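Local coordinates for protein tubulin-specific chaperone, putative (Trypanosoma brucei, PDB 4B6M) that probably binds alpha-tubulin and microtubule plus ends as a tubulin-binding cofactor of the TBCB family, this chain being the cofactor's CAP-Gly domain, at residues G67-P71 / D72-V76. Sequence-based numbering, arbitrary orientation.
Sequences GFLRP and DQVEV. With FMT (formic acid), chain E; FMT (formic acid), chain F.
Two torsions set up the meeting of Gln73 with Arg70: chi1 of Gln73 lays CG beside its own backbone N (-71°), and chi2 then carries the chain on fully extended, so that the terminal amide is brought back to the end of the strand that has just finished. There, in this one of the glutamine's two modelled conformers, OE1 accepts from the backbone N of Arg70 at 2.9 Å; the donor lies in the carbonyl plane, although the N-H itself points somewhat off line. The same turn is closed in the reverse direction, since Gln73 N donates to Arg70 O across 2.9 Å. In that conformer, backbone and side chain of one glutamine thus grip both the N-H and the C=O of Arg70. One residue on, Val74 N reaches Pro71 O at 3.0 Å, a second i to i+3 bond that winds the chain into a short 3-10 turn. In the SH3-like barrel of the CAP-Gly domain, a 3-10 turn of this kind makes the step between the last two strands, here 66-69 and 74-76, which form opposite ends of the five-stranded antiparallel order. Alongside these bonds an apolar contact joins the two sides of the turn: Leu69 CD2 packs against Val74 CG2 at 3.7 Å, the two side chains crossing at about a right angle. Leu69 and Val74 both touch Cys14, on strand 11-14. Separately, Leu69 CB lies against the amide oxygen, 3.3 Å from Gln73 OE1. The guanidinium of Arg70 leads away from the turn, donating to the backbone oxygens of Pro34 and Tyr36 and making a cation-pi contact with Trp37. A formic acid molecule, probably from the crystallisation liquor, sits at the Gln73 amide and takes a weak hydrogen bond from Arg70 N.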
loop_
_atom_site.group_PDB
_atom_site.type_symbol
_atom_site.label_atom_id
_atom_site.label_comp_id
_atom_site.label_asym_id
_atom_site.label_seq_id
_atom_site.Cartn_x
_atom_site.Cartn_y
_atom_site.Cartn_z
ATOM N N GLY A 67 3.994 -0.361 1.742
ATOM C CA GLY A 67 3.309 -0.350 3.033
ATOM C C GLY A 67 2.218 -1.378 3.089
ATOM O O GLY A 67 1.677 -1.762 2.055
ATOM N N PHE A 68 1.910 -1.854 4.294
ATOM C CA PHE A 68 0.699 -2.629 4.526
ATOM C C PHE A 68 -0.134 -1.792 5.443
ATOM O O PHE A 68 0.317 -1.439 6.543
ATOM C CB PHE A 68 0.983 -3.965 5.214
ATOM C CG PHE A 68 1.713 -4.938 4.355
ATOM C CD1 PHE A 68 1.033 -5.794 3.484
ATOM C CD2 PHE A 68 3.103 -4.989 4.405
ATOM C CE1 PHE A 68 1.728 -6.660 2.682
ATOM C CE2 PHE A 68 3.819 -5.869 3.596
ATOM C CZ PHE A 68 3.121 -6.721 2.741
ATOM N N LEU A 69 -1.318 -1.447 4.977
ATOM C CA LEU A 69 -2.163 -0.551 5.737
ATOM C C LEU A 69 -3.504 -1.185 5.954
ATOM O O LEU A 69 -3.910 -2.038 5.195
ATOM C CB LEU A 69 -2.430 0.740 4.928
ATOM C CG LEU A 69 -1.324 1.752 4.590
ATOM C CD1 LEU A 69 -0.160 1.187 3.784
ATOM C CD2 LEU A 69 -1.912 2.906 3.801
ATOM N N ARG A 70 -4.210 -0.756 6.990
ATOM C CA ARG A 70 -5.625 -1.118 7.113
ATOM C C ARG A 70 -6.436 -0.375 6.077
ATOM O O ARG A 70 -6.081 0.733 5.684
ATOM C CB ARG A 70 -6.146 -0.788 8.509
ATOM C CG ARG A 70 -5.512 -1.642 9.573
ATOM C CD ARG A 70 -5.837 -3.106 9.399
ATOM N NE ARG A 70 -5.651 -3.755 10.675
ATOM C CZ ARG A 70 -5.767 -5.049 10.881
ATOM N NH1 ARG A 70 -6.046 -5.862 9.875
ATOM N NH2 ARG A 70 -5.580 -5.517 12.117
ATOM N N PRO A 71 -7.548 -0.967 5.624
ATOM C CA PRO A 71 -8.398 -0.316 4.640
ATOM C C PRO A 71 -8.848 1.085 5.040
ATOM O O PRO A 71 -8.973 1.951 4.141
ATOM C CB PRO A 71 -9.601 -1.290 4.504
ATOM C CG PRO A 71 -8.994 -2.629 4.818
ATOM C CD PRO A 71 -7.926 -2.373 5.864
ATOM N N ASP A 72 -9.030 1.343 6.347
ATOM C CA ASP A 72 -9.494 2.665 6.747
ATOM C C ASP A 72 -8.468 3.757 6.464
ATOM O O ASP A 72 -8.835 4.932 6.380
ATOM C CB ASP A 72 -9.950 2.691 8.205
ATOM C CG ASP A 72 -11.308 2.048 8.403
ATOM O OD1 ASP A 72 -12.198 2.181 7.533
ATOM O OD2 ASP A 72 -11.494 1.412 9.450
ATOM N N GLN A 73 -7.210 3.359 6.263
ATOM C CA GLN A 73 -6.126 4.293 5.966
ATOM C C GLN A 73 -5.975 4.615 4.513
ATOM O O GLN A 73 -5.179 5.484 4.130
ATOM C CB GLN A 73 -4.818 3.705 6.403
ATOM C CG GLN A 73 -4.690 3.651 7.878
ATOM C CD GLN A 73 -3.411 3.015 8.209
ATOM O OE1 GLN A 73 -3.226 1.846 7.899
ATOM N NE2 GLN A 73 -2.484 3.783 8.786
ATOM N N VAL A 74 -6.740 3.928 3.680
ATOM C CA VAL A 74 -6.599 4.009 2.220
ATOM C C VAL A 74 -7.814 4.679 1.592
ATOM O O VAL A 74 -8.942 4.152 1.646
ATOM C CB VAL A 74 -6.386 2.601 1.627
ATOM C CG1 VAL A 74 -6.186 2.646 0.119
ATOM C CG2 VAL A 74 -5.198 1.951 2.314
ATOM N N GLU A 75 -7.572 5.837 0.976
ATOM C CA GLU A 75 -8.603 6.495 0.176
ATOM C C GLU A 75 -8.384 6.211 -1.306
ATOM O O GLU A 75 -7.426 6.713 -1.895
ATOM C CB GLU A 75 -8.608 8.007 0.431
ATOM C CG GLU A 75 -9.596 8.762 -0.467
ATOM C CD GLU A 75 -9.500 10.274 -0.327
ATOM O OE1 GLU A 75 -8.970 10.777 0.672
ATOM O OE2 GLU A 75 -9.970 10.977 -1.246
ATOM N N VAL A 76 -9.246 5.392 -1.890
ATOM C CA VAL A 76 -9.216 5.122 -3.339
ATOM C C VAL A 76 -9.795 6.335 -4.078
ATOM O O VAL A 76 -10.816 6.906 -3.673
ATOM C CB VAL A 76 -9.952 3.815 -3.709
ATOM C CG1 VAL A 76 -10.103 3.665 -5.213
ATOM C CG2 VAL A 76 -9.203 2.614 -3.133
HETATM C C FMT E . -12.276 4.901 -0.857
HETATM O O1 FMT E . -11.352 4.201 -0.387
HETATM O O2 FMT E . -12.326 6.156 -0.866
HETATM C C FMT F . -0.847 1.071 9.476
HETATM O O1 FMT F . -1.892 0.438 9.230
HETATM O O2 FMT F . -0.753 2.327 9.499
#